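Local coordinates for protein lantibiotic dehydratase (Microbispora corallina, PDB 5EHK) that probably dehydrates serines and threonines of the NAI-107 precursor peptide, using glutamyl-tRNA to glutamylate them before glutamate is eliminated, at residues P5-D10 with E791-H796; M174-S179 with R357-H362. All coordinates share one frame; numbering follows the deposited sequence.

Contact 1. Residues P5-D10 with E791-H796; sequences PFRAWD and ERRDRH
R7 and E791 face each other as a hydrogen-bonded antiparallel pair: R7 N gives its hydrogen to E791 O at 3.1 Å, almost straight, and E791 N answers with a bond to R7 O at 3.0 Å. One step on, F6 and R792 form the non-hydrogen-bonded pair, their side chains diverging. Beyond it the ladder gains one more rung as the second strand turns off, R793 N bonding to P5 O at 2.8 Å.

Side chains reinforce the backbone pairing. The indole of W9 presents its edge to the E791 carboxylate; NE1 reaches OE2 at 3.0 Å, coming from above the carboxylate plane, with the two planes 75° apart. E791 gets there by an extended chain beyond CG. From the other end R793, its CG anti to the backbone N (chi1 -170°), folds back over the first strand. Its guanidinium lies with one face on R7 CB, and NH2 bonds to F6 O at 3.1 Å, the oxygen standing somewhat out of the guanidinium plane. R793 NH1 lies over the centre of the R7 guanidinium, the two planes 54° apart. E387 of helix 380-395 forms a salt bridge with R793 NH2 and also touches R7, so its carboxylate probably offsets the two positive charges, while S4 O holds R793 NE.

Further out, the R792 guanidinium closes the turn from within, NE bonding to D794 O and NH2 to R795 O, and N499 takes its NH1. R554 of helix 545-556 makes a cation-pi contact with W9. The backbone bonds make a short antiparallel ladder in which the N-terminal strand 6-17 pairs with the end of strand 785-792, within the lantibiotic dehydratase fold.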
loop_
_atom_site.group_PDB
_atom_site.type_symbol
_atom_site.label_atom_id
_atom_site.label_comp_id
_atom_site.label_asym_id
_atom_site.label_seq_id
_atom_site.Cartn_x
_atom_site.Cartn_y
_atom_site.Cartn_z
ATOM N N PRO A 5 16.395 25.511 21.922
ATOM C CA PRO A 5 17.022 25.620 20.603
ATOM C C PRO A 5 16.297 26.648 19.740
ATOM O O PRO A 5 16.828 27.043 18.706
ATOM C CB PRO A 5 16.831 24.226 20.009
ATOM C CG PRO A 5 15.609 23.703 20.670
ATOM C CD PRO A 5 15.646 24.249 22.071
ATOM N N PHE A 6 15.117 27.092 20.158
ATOM C CA PHE A 6 14.441 28.172 19.441
ATOM C C PHE A 6 14.436 29.452 20.285
ATOM O O PHE A 6 14.332 29.389 21.517
ATOM C CB PHE A 6 13.000 27.792 19.058
ATOM C CG PHE A 6 12.902 26.529 18.259
ATOM C CD1 PHE A 6 13.343 26.488 16.945
ATOM C CD2 PHE A 6 12.382 25.380 18.829
ATOM C CE1 PHE A 6 13.264 25.329 16.212
ATOM C CE2 PHE A 6 12.299 24.216 18.113
ATOM C CZ PHE A 6 12.747 24.187 16.791
ATOM N N ARG A 7 14.574 30.597 19.612
ATOM C CA ARG A 7 14.429 31.908 20.229
ATOM C C ARG A 7 13.291 32.615 19.499
ATOM O O ARG A 7 13.313 32.704 18.280
ATOM C CB ARG A 7 15.722 32.713 20.035
ATOM C CG ARG A 7 15.660 34.182 20.506
ATOM C CD ARG A 7 16.842 35.038 19.966
ATOM N NE ARG A 7 18.161 34.486 20.280
ATOM C CZ ARG A 7 18.864 34.783 21.369
ATOM N NH1 ARG A 7 18.366 35.632 22.260
ATOM N NH2 ARG A 7 20.051 34.210 21.578
ATOM N N ALA A 8 12.305 33.129 20.230
ATOM C CA ALA A 8 11.211 33.893 19.611
ATOM C C ALA A 8 11.658 35.294 19.200
ATOM O O ALA A 8 12.643 35.831 19.719
ATOM C CB ALA A 8 10.005 33.976 20.542
ATOM N N TRP A 9 10.945 35.870 18.240
ATOM C CA TRP A 9 11.156 37.255 17.808
ATOM C C TRP A 9 10.771 38.235 18.904
ATOM O O TRP A 9 10.010 37.888 19.800
ATOM C CB TRP A 9 10.280 37.560 16.598
ATOM C CG TRP A 9 10.794 37.106 15.283
ATOM C CD1 TRP A 9 11.882 36.313 15.039
ATOM C CD2 TRP A 9 10.238 37.429 14.012
ATOM N NE1 TRP A 9 12.040 36.136 13.682
ATOM C CE2 TRP A 9 11.032 36.802 13.032
ATOM C CE3 TRP A 9 9.151 38.198 13.607
ATOM C CZ2 TRP A 9 10.771 36.917 11.679
ATOM C CZ3 TRP A 9 8.891 38.313 12.265
ATOM C CH2 TRP A 9 9.698 37.675 11.312
ATOM N N ASP A 10 11.254 39.472 18.815
ATOM C CA ASP A 10 10.844 40.482 19.787
ATOM C C ASP A 10 9.379 40.825 19.587
ATOM O O ASP A 10 8.629 40.910 20.558
ATOM C CB ASP A 10 11.626 41.787 19.615
ATOM C CG ASP A 10 13.061 41.686 20.068
ATOM O OD1 ASP A 10 13.398 40.737 20.805
ATOM O OD2 ASP A 10 13.839 42.597 19.715
ATOM N N GLU A 791 13.116 31.364 15.568
ATOM C CA GLU A 791 14.190 30.947 14.665
ATOM C C GLU A 791 15.124 30.016 15.400
ATOM O O GLU A 791 15.176 30.041 16.630
ATOM C CB GLU A 791 15.003 32.139 14.158
ATOM C CG GLU A 791 14.192 33.240 13.505
ATOM C CD GLU A 791 15.059 34.406 13.020
ATOM O OE1 GLU A 791 16.284 34.409 13.303
ATOM O OE2 GLU A 791 14.519 35.291 12.313
ATOM N N ARG A 792 15.875 29.204 14.661
ATOM C CA ARG A 792 16.923 28.421 15.290
ATOM C C ARG A 792 17.859 29.382 16.030
ATOM O O ARG A 792 18.346 30.351 15.440
ATOM C CB ARG A 792 17.682 27.633 14.239
ATOM C CG ARG A 792 18.680 26.636 14.816
ATOM C CD ARG A 792 19.412 25.835 13.716
ATOM N NE ARG A 792 19.992 26.694 12.682
ATOM C CZ ARG A 792 19.567 26.739 11.426
ATOM N NH1 ARG A 792 18.573 25.957 11.038
ATOM N NH2 ARG A 792 20.146 27.557 10.555
ATOM N N ARG A 793 18.077 29.134 17.324
ATOM C CA ARG A 793 18.921 30.001 18.171
ATOM C C ARG A 793 20.370 30.030 17.659
ATOM O O ARG A 793 20.884 31.092 17.331
ATOM C CB ARG A 793 18.841 29.565 19.657
ATOM C CG ARG A 793 19.480 30.528 20.679
ATOM C CD ARG A 793 19.208 30.122 22.147
ATOM N NE ARG A 793 17.798 30.277 22.498
ATOM C CZ ARG A 793 17.251 31.407 22.944
ATOM N NH1 ARG A 793 17.997 32.487 23.110
ATOM N NH2 ARG A 793 15.951 31.468 23.206
ATOM N N ASP A 794 20.983 28.855 17.539
ATOM C CA ASP A 794 22.312 28.703 16.960
ATOM C C ASP A 794 22.154 28.750 15.459
ATOM O O ASP A 794 21.851 27.743 14.824
ATOM C CB ASP A 794 22.926 27.362 17.331
ATOM C CG ASP A 794 24.213 27.078 16.573
ATOM O OD1 ASP A 794 24.750 28.005 15.918
ATOM O OD2 ASP A 794 24.703 25.922 16.636
ATOM N N ARG A 795 22.386 29.923 14.893
ATOM C CA ARG A 795 21.961 30.201 13.540
ATOM C C ARG A 795 22.828 29.561 12.435
ATOM O O ARG A 795 22.386 29.485 11.287
ATOM C CB ARG A 795 21.877 31.714 13.335
ATOM C CG ARG A 795 23.243 32.353 13.069
ATOM C CD ARG A 795 23.205 33.136 11.759
ATOM N NE ARG A 795 21.934 33.847 11.695
ATOM C CZ ARG A 795 21.359 34.285 10.580
ATOM N NH1 ARG A 795 21.944 34.099 9.394
ATOM N NH2 ARG A 795 20.187 34.921 10.669
ATOM N N HIS A 796 24.039 29.110 12.751
ATOM C CA HIS A 796 24.949 28.658 11.690
ATOM C C HIS A 796 24.360 27.464 10.915
ATOM O O HIS A 796 23.605 26.655 11.483
ATOM C CB HIS A 796 26.339 28.328 12.237
ATOM C CG HIS A 796 26.478 26.917 12.692
ATOM N ND1 HIS A 796 25.961 26.467 13.889
ATOM C CD2 HIS A 796 27.049 25.841 12.099
ATOM C CE1 HIS A 796 26.214 25.178 14.016
ATOM N NE2 HIS A 796 26.870 24.771 12.941
HETATM O O HOH W 1 19.572 26.650 18.516
#

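Contact 2. Residues M174-S179 with R357-H362; sequences MEWLLS and RRVHPH
W176 reaches from its helix to the end of helix 346-359 and has the largest share of surface buried here. With CG anti to the backbone N (chi1 179°), the indole points across to the second segment, and NE1 bonds to H360 O at 3.0 Å. The carbonyl oxygen lies in the ring plane and is met on a lone pair in its own plane, although the bond is bent to 146° at the hydrogen. The same N-H also reaches T356 O, so two carbonyls at the helix end share it.

H362 borders the indole at its pyrrole edge: H362 CB is 3.6 Å from W176 CD1, and the imidazole turns back so that ND1 nears W176 CB at 3.9 Å. H360 is the first residue to leave the helical path, and its ring comes alongside S179, CD2 standing 4.2 Å from S179 CB. At the benzo side of the indole, V359 CG1 packs 3.6 Å from W176 CZ2.

Helix 318-339 adds further apolar contacts, L327 and V330 touching W176 while L323 and A326 touch V359. W176 thus joins the start of helix 174-185 to the end of helix 346-359, just before strand 366-379, with helix 318-339 packed against both.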
loop_
_atom_site.group_PDB
_atom_site.type_symbol
_atom_site.label_atom_id
_atom_site.label_comp_id
_atom_site.label_asym_id
_atom_site.label_seq_id
_atom_site.Cartn_x
_atom_site.Cartn_y
_atom_site.Cartn_z
ATOM N N MET A 174 -8.772 40.130 -6.377
ATOM C CA MET A 174 -7.913 39.778 -7.515
ATOM C C MET A 174 -8.687 39.241 -8.712
ATOM O O MET A 174 -8.384 39.578 -9.853
ATOM C CB MET A 174 -6.823 38.791 -7.111
ATOM C CG MET A 174 -5.654 39.435 -6.420
ATOM S SD MET A 174 -4.802 40.552 -7.556
ATOM C CE MET A 174 -4.399 39.428 -8.877
ATOM N N GLU A 175 -9.673 38.399 -8.440
ATOM C CA GLU A 175 -10.506 37.862 -9.490
ATOM C C GLU A 175 -11.196 39.014 -10.208
ATOM O O GLU A 175 -11.236 39.059 -11.436
ATOM C CB GLU A 175 -11.518 36.883 -8.903
ATOM C CG GLU A 175 -12.066 35.909 -9.912
ATOM C CD GLU A 175 -12.603 34.646 -9.271
ATOM O OE1 GLU A 175 -12.109 34.293 -8.182
ATOM O OE2 GLU A 175 -13.489 33.988 -9.865
ATOM N N TRP A 176 -11.706 39.966 -9.430
ATOM C CA TRP A 176 -12.348 41.160 -9.978
ATOM C C TRP A 176 -11.363 41.994 -10.805
ATOM O O TRP A 176 -11.628 42.311 -11.962
ATOM C CB TRP A 176 -13.008 41.992 -8.857
ATOM C CG TRP A 176 -13.675 43.262 -9.336
ATOM C CD1 TRP A 176 -14.925 43.381 -9.879
ATOM C CD2 TRP A 176 -13.116 44.582 -9.330
ATOM N NE1 TRP A 176 -15.177 44.692 -10.203
ATOM C CE2 TRP A 176 -14.080 45.447 -9.881
ATOM C CE3 TRP A 176 -11.898 45.115 -8.910
ATOM C CZ2 TRP A 176 -13.861 46.814 -10.021
ATOM C CZ3 TRP A 176 -11.681 46.468 -9.054
ATOM C CH2 TRP A 176 -12.660 47.305 -9.600
ATOM N N LEU A 177 -10.234 42.351 -10.209
ATOM C CA LEU A 177 -9.244 43.170 -10.896
ATOM C C LEU A 177 -8.730 42.525 -12.180
ATOM O O LEU A 177 -8.484 43.213 -13.169
ATOM C CB LEU A 177 -8.067 43.494 -9.979
ATOM C CG LEU A 177 -6.991 44.341 -10.654
ATOM C CD1 LEU A 177 -7.580 45.677 -11.079
ATOM C CD2 LEU A 177 -5.789 44.534 -9.725
ATOM N N LEU A 178 -8.573 41.206 -12.169
ATOM C CA LEU A 178 -8.062 40.518 -13.346
ATOM C C LEU A 178 -9.013 40.606 -14.546
ATOM O O LEU A 178 -8.558 40.722 -15.684
ATOM C CB LEU A 178 -7.665 39.067 -13.018
ATOM C CG LEU A 178 -6.343 38.947 -12.242
ATOM C CD1 LEU A 178 -6.168 37.570 -11.620
ATOM C CD2 LEU A 178 -5.141 39.319 -13.104
ATOM N N SER A 179 -10.322 40.588 -14.300
ATOM C CA SER A 179 -11.295 40.815 -15.379
ATOM C C SER A 179 -11.025 42.105 -16.152
ATOM O O SER A 179 -11.155 42.147 -17.381
ATOM C CB SER A 179 -12.739 40.778 -14.874
ATOM O OG SER A 179 -13.151 39.439 -14.642
ATOM N N ARG A 357 -18.960 47.966 -9.551
ATOM C CA ARG A 357 -19.972 47.327 -10.395
ATOM C C ARG A 357 -20.044 47.972 -11.774
ATOM O O ARG A 357 -20.492 47.344 -12.745
ATOM C CB ARG A 357 -21.358 47.365 -9.733
ATOM C CG ARG A 357 -21.493 46.490 -8.502
ATOM C CD ARG A 357 -22.931 46.428 -8.012
ATOM N NE ARG A 357 -23.823 45.843 -9.011
ATOM C CZ ARG A 357 -23.997 44.534 -9.194
ATOM N NH1 ARG A 357 -23.346 43.655 -8.437
ATOM N NH2 ARG A 357 -24.828 44.097 -10.133
ATOM N N ARG A 358 -19.638 49.238 -11.847
ATOM C CA ARG A 358 -19.597 49.943 -13.123
ATOM C C ARG A 358 -18.528 49.314 -14.004
ATOM O O ARG A 358 -18.768 48.987 -15.170
ATOM C CB ARG A 358 -19.340 51.439 -12.917
ATOM C CG ARG A 358 -20.590 52.300 -13.143
ATOM C CD ARG A 358 -20.369 53.739 -12.720
ATOM N NE ARG A 358 -20.452 53.918 -11.274
ATOM C CZ ARG A 358 -19.678 54.750 -10.582
ATOM N NH1 ARG A 358 -18.757 55.477 -11.209
ATOM N NH2 ARG A 358 -19.819 54.849 -9.261
ATOM N N VAL A 359 -17.352 49.130 -13.413
ATOM C CA VAL A 359 -16.249 48.441 -14.055
ATOM C C VAL A 359 -16.673 47.051 -14.469
ATOM O O VAL A 359 -16.487 46.657 -15.616
ATOM C CB VAL A 359 -15.082 48.298 -13.075
ATOM C CG1 VAL A 359 -14.058 47.294 -13.589
ATOM C CG2 VAL A 359 -14.451 49.656 -12.813
ATOM N N HIS A 360 -17.287 46.332 -13.538
ATOM C CA HIS A 360 -17.789 44.979 -13.782
ATOM C C HIS A 360 -18.515 44.483 -12.535
ATOM O O HIS A 360 -17.960 44.523 -11.431
ATOM C CB HIS A 360 -16.636 44.015 -14.099
ATOM C CG HIS A 360 -17.065 42.588 -14.249
ATOM N ND1 HIS A 360 -18.027 42.190 -15.154
ATOM C CD2 HIS A 360 -16.684 41.468 -13.586
ATOM C CE1 HIS A 360 -18.208 40.884 -15.054
ATOM N NE2 HIS A 360 -17.410 40.421 -14.108
ATOM N N PRO A 361 -19.757 44.004 -12.707
ATOM C CA PRO A 361 -20.538 43.533 -11.561
ATOM C C PRO A 361 -19.998 42.213 -11.032
ATOM O O PRO A 361 -20.074 41.214 -11.738
ATOM C CB PRO A 361 -21.942 43.343 -12.151
ATOM C CG PRO A 361 -21.720 43.148 -13.620
ATOM C CD PRO A 361 -20.533 43.990 -13.959
ATOM N N HIS A 362 -19.452 42.217 -9.817
ATOM C CA HIS A 362 -18.965 40.983 -9.197
ATOM C C HIS A 362 -19.532 40.759 -7.802
ATOM O O HIS A 362 -19.697 41.712 -7.039
ATOM C CB HIS A 362 -17.437 40.982 -9.123
ATOM C CG HIS A 362 -16.852 39.634 -8.820
ATOM N ND1 HIS A 362 -15.811 39.455 -7.936
ATOM C CD2 HIS A 362 -17.158 38.404 -9.301
ATOM C CE1 HIS A 362 -15.504 38.170 -7.881
ATOM N NE2 HIS A 362 -16.306 37.513 -8.700
#

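From the N terminus, the chain enters contact 1 at once with residues 5-10 on strand 6-17, and only after some 780 residues does segment 791-796 return to close that long loop. Contact 2 falls entirely within it: helix 174-185 meets the end of helix 346-359 after a shorter excursion of 177 residues, so the two loops nest and do not cross. The contacts do not touch, their centres being about 44 Å apart. Contact 1 ties the N-terminal strand to strand 785-792, late in the chain, whereas contact 2 joins helices within the N-terminal part of the dehydratase. Strands 6-17 and 366-379, the latter following contact 2, both pair with strand 147-155.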